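Local coordinates for diketoreductase (Acinetobacter baylyi, PDB 4E12), which reduces dicarbonyl compounds with NADH and probably also acts as a (3S)-3-hydroxyacyl-CoA dehydrogenase of fatty acid beta-oxidation, at residues 116-121 with 138-143; 125-130 with 157-162; 236-241 with 272-277. One frame throughout, in Å; residues are numbered along the deposited sequence.

Interaction 1. Residues 116-121 with 138-143; sequences IFATNS and KFLALH
Strands 116-119 and 139-143 are the parallel neighbours of a beta-alpha-beta unit in the Rossmann-type NAD-binding domain, with Phe117 paired to Phe139, Ala118 to Leu140 and Thr119 to Ala141. Four backbone bonds alternate between them: Phe117 N to Lys138 O (2.8 Å), Leu140 N to Phe117 O, Thr119 N to Leu140 O, and Leu142 N to Thr119 O (2.9 Å). On one face, Phe139 has its CG anti to the backbone N (chi1 -180°), which brings the ring towards the neighbouring strand, meeting it obliquely; its CD2 lies 3.6 Å from Phe117 CB and its CZ 3.8 Å from Thr119 CG2. On the other face Ala118 CB meets Leu140 CD1 at 3.7 Å and Leu142 CB at 3.8 Å. Thr119 OG1 accepts from Ser121 N in an ST turn and also bonds Glu91. Beyond the paired residues lie Asn120, an NAD(+)-binding residue, and His143, predicted to be important for catalysis. The imidazole is held at both nitrogens, ND1 by Glu155 and NE2 by Ser122, while Tyr191 stacks on it. At its edge, near the ring plane, His143 CD2 comes within 3.1 Å of Asn120 O.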
loop_
_atom_site.group_PDB
_atom_site.type_symbol
_atom_site.label_atom_id
_atom_site.label_comp_id
_atom_site.label_asym_id
_atom_site.label_seq_id
_atom_site.Cartn_x
_atom_site.Cartn_y
_atom_site.Cartn_z
ATOM N N ILE A 116 -17.013 -12.302 -28.774
ATOM C CA ILE A 116 -15.872 -12.219 -27.868
ATOM C C ILE A 116 -16.280 -12.765 -26.508
ATOM O O ILE A 116 -17.376 -12.468 -26.023
ATOM C CB ILE A 116 -15.417 -10.765 -27.701
ATOM C CG1 ILE A 116 -14.986 -10.216 -29.061
ATOM C CG2 ILE A 116 -14.319 -10.675 -26.641
ATOM C CD1 ILE A 116 -14.667 -8.740 -29.086
ATOM N N PHE A 117 -15.419 -13.584 -25.911
ATOM C CA PHE A 117 -15.681 -14.115 -24.575
ATOM C C PHE A 117 -14.776 -13.419 -23.562
ATOM O O PHE A 117 -13.554 -13.379 -23.729
ATOM C CB PHE A 117 -15.382 -15.617 -24.483
ATOM C CG PHE A 117 -16.262 -16.495 -25.342
ATOM C CD1 PHE A 117 -17.431 -16.010 -25.918
ATOM C CD2 PHE A 117 -15.908 -17.817 -25.568
ATOM C CE1 PHE A 117 -18.239 -16.830 -26.709
ATOM C CE2 PHE A 117 -16.709 -18.649 -26.361
ATOM C CZ PHE A 117 -17.873 -18.154 -26.929
ATOM N N ALA A 118 -15.357 -12.899 -22.492
ATOM C CA ALA A 118 -14.527 -12.338 -21.430
ATOM C C ALA A 118 -14.913 -12.937 -20.077
ATOM O O ALA A 118 -16.093 -12.970 -19.714
ATOM C CB ALA A 118 -14.665 -10.817 -21.420
ATOM N N THR A 119 -13.918 -13.419 -19.337
ATOM C CA THR A 119 -14.127 -13.954 -17.992
ATOM C C THR A 119 -13.867 -12.874 -16.933
ATOM O O THR A 119 -12.947 -12.067 -17.088
ATOM C CB THR A 119 -13.183 -15.168 -17.729
ATOM O OG1 THR A 119 -13.368 -15.647 -16.394
ATOM C CG2 THR A 119 -11.721 -14.785 -17.945
ATOM N N ASN A 120 -14.680 -12.848 -15.872
ATOM C CA ASN A 120 -14.484 -11.901 -14.775
ATOM C C ASN A 120 -13.743 -12.589 -13.627
ATOM O O ASN A 120 -13.621 -12.026 -12.534
ATOM C CB ASN A 120 -15.847 -11.359 -14.283
ATOM C CG ASN A 120 -15.712 -10.391 -13.117
ATOM O OD1 ASN A 120 -14.927 -9.440 -13.168
ATOM N ND2 ASN A 120 -16.464 -10.639 -12.051
ATOM N N SER A 121 -13.210 -13.788 -13.892
ATOM C CA SER A 121 -12.711 -14.681 -12.837
ATOM C C SER A 121 -11.616 -14.052 -11.976
ATOM O O SER A 121 -10.652 -13.493 -12.503
ATOM C CB SER A 121 -12.211 -16.007 -13.436
ATOM O OG SER A 121 -11.813 -16.911 -12.414
ATOM N N LYS A 138 -10.304 -14.968 -29.313
ATOM C CA LYS A 138 -11.414 -14.116 -28.910
ATOM C C LYS A 138 -11.751 -14.262 -27.433
ATOM O O LYS A 138 -12.861 -13.915 -27.023
ATOM C CB LYS A 138 -12.658 -14.428 -29.755
ATOM C CG LYS A 138 -12.537 -14.070 -31.232
ATOM C CD LYS A 138 -13.811 -14.431 -31.969
ATOM C CE LYS A 138 -13.803 -13.933 -33.407
ATOM N NZ LYS A 138 -13.824 -12.448 -33.477
ATOM N N PHE A 139 -10.813 -14.784 -26.645
ATOM C CA PHE A 139 -11.037 -14.999 -25.223
ATOM C C PHE A 139 -10.025 -14.202 -24.410
ATOM O O PHE A 139 -8.830 -14.195 -24.712
ATOM C CB PHE A 139 -10.918 -16.481 -24.881
ATOM C CG PHE A 139 -11.135 -16.786 -23.439
ATOM C CD1 PHE A 139 -10.150 -17.415 -22.684
ATOM C CD2 PHE A 139 -12.338 -16.441 -22.823
ATOM C CE1 PHE A 139 -10.348 -17.702 -21.339
ATOM C CE2 PHE A 139 -12.553 -16.723 -21.480
ATOM C CZ PHE A 139 -11.552 -17.358 -20.729
ATOM N N LEU A 140 -10.509 -13.506 -23.390
ATOM C CA LEU A 140 -9.632 -12.810 -22.465
ATOM C C LEU A 140 -10.328 -12.598 -21.136
ATOM O O LEU A 140 -11.455 -13.057 -20.930
ATOM C CB LEU A 140 -9.141 -11.481 -23.058
ATOM C CG LEU A 140 -10.167 -10.561 -23.728
ATOM C CD1 LEU A 140 -11.275 -10.174 -22.762
ATOM C CD2 LEU A 140 -9.480 -9.329 -24.293
ATOM N N ALA A 141 -9.649 -11.922 -20.223
ATOM C CA ALA A 141 -10.273 -11.592 -18.954
ATOM C C ALA A 141 -10.622 -10.122 -18.954
ATOM O O ALA A 141 -9.848 -9.302 -19.449
ATOM C CB ALA A 141 -9.345 -11.917 -17.796
ATOM N N LEU A 142 -11.805 -9.814 -18.426
ATOM C CA LEU A 142 -12.246 -8.456 -18.154
ATOM C C LEU A 142 -12.728 -8.468 -16.713
ATOM O O LEU A 142 -13.813 -8.975 -16.412
ATOM C CB LEU A 142 -13.394 -8.071 -19.095
ATOM C CG LEU A 142 -13.852 -6.611 -19.019
ATOM C CD1 LEU A 142 -12.690 -5.723 -19.472
ATOM C CD2 LEU A 142 -15.074 -6.391 -19.896
ATOM N N HIS A 143 -11.912 -7.906 -15.831
ATOM C CA HIS A 143 -12.066 -8.082 -14.402
ATOM C C HIS A 143 -12.487 -6.774 -13.763
ATOM O O HIS A 143 -11.796 -5.758 -13.878
ATOM C CB HIS A 143 -10.748 -8.572 -13.808
ATOM C CG HIS A 143 -10.821 -8.902 -12.346
ATOM N ND1 HIS A 143 -10.088 -8.225 -11.397
ATOM C CD2 HIS A 143 -11.542 -9.832 -11.673
ATOM C CE1 HIS A 143 -10.353 -8.723 -10.200
ATOM N NE2 HIS A 143 -11.232 -9.699 -10.341
#

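Interaction 2. Residues 125-130 with 157-162; sequences LPSDLV and MGTTKT
Apolar contacts between Pro126 and Met157 begin the joint between the first turn of helix 126-133 and strand 153-158 with the turn after it. Met157 runs extended through chi2 and then bends at chi3 (79°), which turns its methyl onto the proline ring: CE lies 3.5 Å from Pro126 CD, and the two side chains cross at about a right angle. The same methyl has a looser neighbour in Leu125 CD2, at 4.3 Å. Further along, the methyl of Thr159 sits at the start of the helix, with CG2 3.7 Å from Pro126 CB and 3.8 Å from Ser127 OG. The hydroxyl of Ser127 has its polar partner in Glu187.

Beside these, Lys161, extended beyond CG, crosses the Val130 side chain at a slant. Its aliphatic part packs on the valine, CD being 3.9 Å from Val130 CG2, and its NZ passes 3.7 Å from Val130 CG1; this is contact with a hydrocarbon surface, not a polar bond.

No hydrogen bond joins the two segments, and polar groups instead shape each one internally. Asp128 OD2 accepts from Leu125 N at 3.1 Å, met from above the carboxylate plane. In 157-162, Thr159 OG1 accepts from Lys161 N in an ST turn, and Thr162 OG1 accepts from Thr159 N at 2.9 Å. Thr162 OG1 also bonds Phe139 O of the adjacent strand. The type I beta turn from Thr159 to Thr162, closed by the backbone bond Thr162 N to Thr159 O and braced by these side-chain bonds, presents Thr159 and Lys161 to the helix.

On its inner side the helix rests on Phe139 and Ala141, so the arrangement is helix-on-sheet packing in a Rossmann-type domain, with the helix of a beta-alpha-beta unit also touching Met157 of the next, antiparallel strand.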
loop_
_atom_site.group_PDB
_atom_site.type_symbol
_atom_site.label_atom_id
_atom_site.label_comp_id
_atom_site.label_asym_id
_atom_site.label_seq_id
_atom_site.Cartn_x
_atom_site.Cartn_y
_atom_site.Cartn_z
ATOM N N LEU A 125 -7.112 -18.297 -14.195
ATOM C CA LEU A 125 -6.443 -17.606 -15.287
ATOM C C LEU A 125 -7.091 -17.914 -16.633
ATOM O O LEU A 125 -7.609 -19.013 -16.847
ATOM C CB LEU A 125 -4.970 -18.027 -15.343
ATOM C CG LEU A 125 -4.088 -17.681 -14.145
ATOM C CD1 LEU A 125 -2.676 -18.167 -14.419
ATOM C CD2 LEU A 125 -4.079 -16.167 -13.973
ATOM N N PRO A 126 -7.089 -16.941 -17.555
ATOM C CA PRO A 126 -7.671 -17.204 -18.873
ATOM C C PRO A 126 -6.993 -18.390 -19.554
ATOM O O PRO A 126 -7.593 -19.080 -20.382
ATOM C CB PRO A 126 -7.448 -15.895 -19.627
ATOM C CG PRO A 126 -7.404 -14.856 -18.540
ATOM C CD PRO A 126 -6.704 -15.522 -17.395
ATOM N N SER A 127 -5.745 -18.641 -19.176
ATOM C CA SER A 127 -5.039 -19.826 -19.641
ATOM C C SER A 127 -5.629 -21.105 -19.081
ATOM O O SER A 127 -5.593 -22.141 -19.746
ATOM C CB SER A 127 -3.555 -19.741 -19.310
ATOM O OG SER A 127 -2.951 -18.744 -20.102
ATOM N N ASP A 128 -6.163 -21.048 -17.866
ATOM C CA ASP A 128 -6.821 -22.208 -17.266
ATOM C C ASP A 128 -8.069 -22.604 -18.052
ATOM O O ASP A 128 -8.514 -23.753 -17.986
ATOM C CB ASP A 128 -7.209 -21.935 -15.804
ATOM C CG ASP A 128 -6.006 -21.808 -14.887
ATOM O OD1 ASP A 128 -4.925 -22.296 -15.261
ATOM O OD2 ASP A 128 -6.137 -21.221 -13.788
ATOM N N LEU A 129 -8.620 -21.656 -18.802
ATOM C CA LEU A 129 -9.955 -21.814 -19.369
ATOM C C LEU A 129 -9.973 -21.744 -20.896
ATOM O O LEU A 129 -10.960 -22.139 -21.522
ATOM C CB LEU A 129 -10.870 -20.721 -18.803
ATOM C CG LEU A 129 -11.065 -20.633 -17.290
ATOM C CD1 LEU A 129 -11.789 -19.352 -16.904
ATOM C CD2 LEU A 129 -11.789 -21.860 -16.758
ATOM N N VAL A 130 -8.906 -21.237 -21.507
ATOM C CA VAL A 130 -8.932 -20.929 -22.936
ATOM C C VAL A 130 -9.266 -22.134 -23.817
ATOM O O VAL A 130 -9.989 -22.006 -24.811
ATOM C CB VAL A 130 -7.628 -20.265 -23.411
ATOM C CG1 VAL A 130 -6.430 -21.135 -23.072
ATOM C CG2 VAL A 130 -7.688 -19.967 -24.904
ATOM N N MET A 157 -6.995 -8.556 -19.489
ATOM C CA MET A 157 -5.871 -9.472 -19.477
ATOM C C MET A 157 -6.168 -10.678 -20.360
ATOM O O MET A 157 -7.051 -11.480 -20.043
ATOM C CB MET A 157 -5.631 -9.922 -18.032
ATOM C CG MET A 157 -4.376 -10.728 -17.780
ATOM S SD MET A 157 -4.230 -11.178 -16.038
ATOM C CE MET A 157 -5.367 -12.558 -15.980
ATOM N N GLY A 158 -5.431 -10.807 -21.459
ATOM C CA GLY A 158 -5.620 -11.946 -22.340
ATOM C C GLY A 158 -4.558 -13.017 -22.204
ATOM O O GLY A 158 -3.741 -12.984 -21.279
ATOM N N THR A 159 -4.569 -13.979 -23.124
ATOM C CA THR A 159 -3.511 -14.984 -23.181
ATOM C C THR A 159 -2.624 -14.653 -24.372
ATOM O O THR A 159 -2.875 -13.683 -25.095
ATOM C CB THR A 159 -4.070 -16.408 -23.424
ATOM O OG1 THR A 159 -4.624 -16.472 -24.742
ATOM C CG2 THR A 159 -5.159 -16.742 -22.416
ATOM N N THR A 160 -1.588 -15.456 -24.575
ATOM C CA THR A 160 -0.729 -15.326 -25.743
ATOM C C THR A 160 -1.538 -15.542 -27.029
ATOM O O THR A 160 -1.150 -15.083 -28.106
ATOM C CB THR A 160 0.413 -16.360 -25.685
ATOM O OG1 THR A 160 -0.145 -17.675 -25.565
ATOM C CG2 THR A 160 1.309 -16.093 -24.488
ATOM N N LYS A 161 -2.676 -16.224 -26.907
ATOM C CA LYS A 161 -3.518 -16.544 -28.063
ATOM C C LYS A 161 -4.483 -15.406 -28.409
ATOM O O LYS A 161 -5.034 -15.377 -29.512
ATOM C CB LYS A 161 -4.322 -17.821 -27.786
ATOM C CG LYS A 161 -3.480 -18.993 -27.318
ATOM C CD LYS A 161 -4.345 -20.153 -26.842
ATOM C CE LYS A 161 -3.486 -21.297 -26.317
ATOM N NZ LYS A 161 -4.297 -22.448 -25.834
ATOM N N THR A 162 -4.691 -14.471 -27.480
ATOM C CA THR A 162 -5.676 -13.407 -27.685
ATOM C C THR A 162 -5.332 -12.511 -28.868
ATOM O O THR A 162 -4.200 -12.044 -29.002
ATOM C CB THR A 162 -5.837 -12.495 -26.442
ATOM O OG1 THR A 162 -6.258 -13.275 -25.321
ATOM C CG2 THR A 162 -6.877 -11.428 -26.718
#

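Interaction 3. Residues 236-241 with 272-277; sequences FDIVGL and LGLATG
Two backbone hydrogen bonds join Asp237 and Leu241 to the loop 272-277. Leu274 N gives a nearly straight bond to Asp237 O (3.0 Å, 173° at the hydrogen), approaching from above the carbonyl plane. Leu241 N bonds Leu272 O at 2.8 Å, and Leu241 CG rests 3.4 Å from that same oxygen. Between the two bonds Gly273 passes close to the helix, its CA 3.8 Å from Asp237 O; without a side chain it can come this near, at backbone angles (phi 111°, psi -145°) that would press a CB against the preceding carbonyl O. On the solvent-exposed side, Ile238 and Leu274 lie side by side and point the same way, with Ile238 CG1 3.8 Å from Leu274 CD2. A water donates to Ile238 O (3.1 Å) and weakly accepts from Ala275 N.

The contact falls at a helix-to-helix corner of the largely helical C-terminal domain: helix 232-239 ends, Gly240 leaves it with positive phi and takes the N-cap position of helix 241-249, and the loop after helix 253-267 crosses this junction.

Further out, Leu272 N donates to Thr276 OG1 at 3.1 Å, tying the loop back on itself. The carboxylate of Asp237 is gripped by the C-terminal tail, OD1 by Phe280 N and OD2 by both Tyr281 N and the hydroxyl of Tyr283. Leu241 packs against Phe280 and against Tyr266 and Ile267 of helix 253-267.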
loop_
_atom_site.group_PDB
_atom_site.type_symbol
_atom_site.label_atom_id
_atom_site.label_comp_id
_atom_site.label_asym_id
_atom_site.label_seq_id
_atom_site.Cartn_x
_atom_site.Cartn_y
_atom_site.Cartn_z
ATOM N N PHE A 236 -9.261 -3.904 5.474
ATOM C CA PHE A 236 -9.838 -5.223 5.823
ATOM C C PHE A 236 -11.329 -5.160 6.150
ATOM O O PHE A 236 -12.099 -6.055 5.778
ATOM C CB PHE A 236 -9.141 -5.871 7.038
ATOM C CG PHE A 236 -7.881 -6.623 6.701
ATOM C CD1 PHE A 236 -6.671 -6.300 7.318
ATOM C CD2 PHE A 236 -7.908 -7.659 5.771
ATOM C CE1 PHE A 236 -5.490 -7.010 7.011
ATOM C CE2 PHE A 236 -6.739 -8.379 5.453
ATOM C CZ PHE A 236 -5.526 -8.049 6.077
ATOM N N ASP A 237 -11.730 -4.147 6.902
ATOM C CA ASP A 237 -13.156 -3.974 7.210
ATOM C C ASP A 237 -13.999 -3.793 5.939
ATOM O O ASP A 237 -15.111 -4.308 5.845
ATOM C CB ASP A 237 -13.402 -2.813 8.177
ATOM C CG ASP A 237 -12.990 -3.128 9.607
ATOM O OD1 ASP A 237 -12.752 -4.306 9.932
ATOM O OD2 ASP A 237 -12.917 -2.185 10.421
ATOM N N ILE A 238 -13.470 -3.059 4.971
ATOM C CA ILE A 238 -14.166 -2.824 3.714
ATOM C C ILE A 238 -14.253 -4.086 2.865
ATOM O O ILE A 238 -15.316 -4.397 2.319
ATOM C CB ILE A 238 -13.482 -1.688 2.937
ATOM C CG1 ILE A 238 -13.664 -0.388 3.715
ATOM C CG2 ILE A 238 -14.027 -1.614 1.523
ATOM C CD1 ILE A 238 -12.861 0.750 3.223
ATOM N N VAL A 239 -13.143 -4.805 2.759
ATOM C CA VAL A 239 -13.114 -6.096 2.081
ATOM C C VAL A 239 -14.168 -7.013 2.688
ATOM O O VAL A 239 -14.904 -7.701 1.974
ATOM C CB VAL A 239 -11.730 -6.781 2.236
ATOM C CG1 VAL A 239 -11.734 -8.167 1.594
ATOM C CG2 VAL A 239 -10.655 -5.927 1.597
ATOM N N GLY A 240 -14.244 -7.006 4.014
ATOM C CA GLY A 240 -15.097 -7.950 4.696
ATOM C C GLY A 240 -14.214 -8.973 5.356
ATOM O O GLY A 240 -13.310 -9.525 4.716
ATOM N N LEU A 241 -14.434 -9.211 6.635
ATOM C CA LEU A 241 -13.529 -10.096 7.345
ATOM C C LEU A 241 -13.821 -11.559 7.058
ATOM O O LEU A 241 -12.916 -12.401 7.105
ATOM C CB LEU A 241 -13.520 -9.769 8.832
ATOM C CG LEU A 241 -13.168 -8.329 9.220
ATOM C CD1 LEU A 241 -13.027 -8.286 10.752
ATOM C CD2 LEU A 241 -11.878 -7.870 8.524
ATOM N N LEU A 272 -17.730 -8.551 11.506
ATOM C CA LEU A 272 -17.295 -8.913 10.160
ATOM C C LEU A 272 -16.811 -7.722 9.344
ATOM O O LEU A 272 -16.413 -7.864 8.181
ATOM C CB LEU A 272 -18.423 -9.637 9.427
ATOM C CG LEU A 272 -18.956 -10.892 10.108
ATOM C CD1 LEU A 272 -20.001 -11.546 9.225
ATOM C CD2 LEU A 272 -17.808 -11.853 10.353
ATOM N N GLY A 273 -16.835 -6.546 9.954
ATOM C CA GLY A 273 -16.376 -5.370 9.256
ATOM C C GLY A 273 -17.486 -4.396 8.933
ATOM O O GLY A 273 -18.436 -4.236 9.702
ATOM N N LEU A 274 -17.358 -3.757 7.780
ATOM C CA LEU A 274 -18.256 -2.704 7.339
ATOM C C LEU A 274 -19.703 -3.209 7.300
ATOM O O LEU A 274 -20.623 -2.530 7.767
ATOM C CB LEU A 274 -17.796 -2.240 5.958
ATOM C CG LEU A 274 -18.054 -0.800 5.543
ATOM C CD1 LEU A 274 -17.477 0.128 6.605
ATOM C CD2 LEU A 274 -17.390 -0.560 4.194
ATOM N N ALA A 275 -19.885 -4.420 6.787
ATOM C CA ALA A 275 -21.209 -5.031 6.655
ATOM C C ALA A 275 -22.000 -5.093 7.952
ATOM O O ALA A 275 -23.198 -4.792 7.965
ATOM C CB ALA A 275 -21.089 -6.431 6.064
ATOM N N THR A 276 -21.366 -5.518 9.039
ATOM C CA THR A 276 -22.111 -5.678 10.284
ATOM C C THR A 276 -22.036 -4.409 11.108
ATOM O O THR A 276 -22.696 -4.289 12.143
ATOM C CB THR A 276 -21.629 -6.903 11.124
ATOM O OG1 THR A 276 -20.249 -6.744 11.484
ATOM C CG2 THR A 276 -21.783 -8.177 10.326
ATOM N N GLY A 277 -21.243 -3.448 10.644
ATOM C CA GLY A 277 -21.101 -2.211 11.391
ATOM C C GLY A 277 -19.959 -2.206 12.391
ATOM O O GLY A 277 -19.755 -1.223 13.107
HETATM O O HOH W 1 -17.719 -5.097 4.194
#

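How the interactions relate
From the N terminus, strand 116-119 leads into helix 126-133 and on to strand 139-144, where interaction 1 closes the first loop. Interaction 2 opens on that helix, inside this loop, and closes beyond it at 157-162, so the two cross along the chain. They also touch: Ala141 N probably bonds Met157 O, and Pro126 CG packs on Ala141 CB. Together they tie three neighbouring strands of the NAD-binding sheet to one helix. Interaction 3 follows in series, closing its own loop through two helices of the C-terminal domain; its centre lies about 29 Å from that of interaction 1 and 33 Å from that of interaction 2.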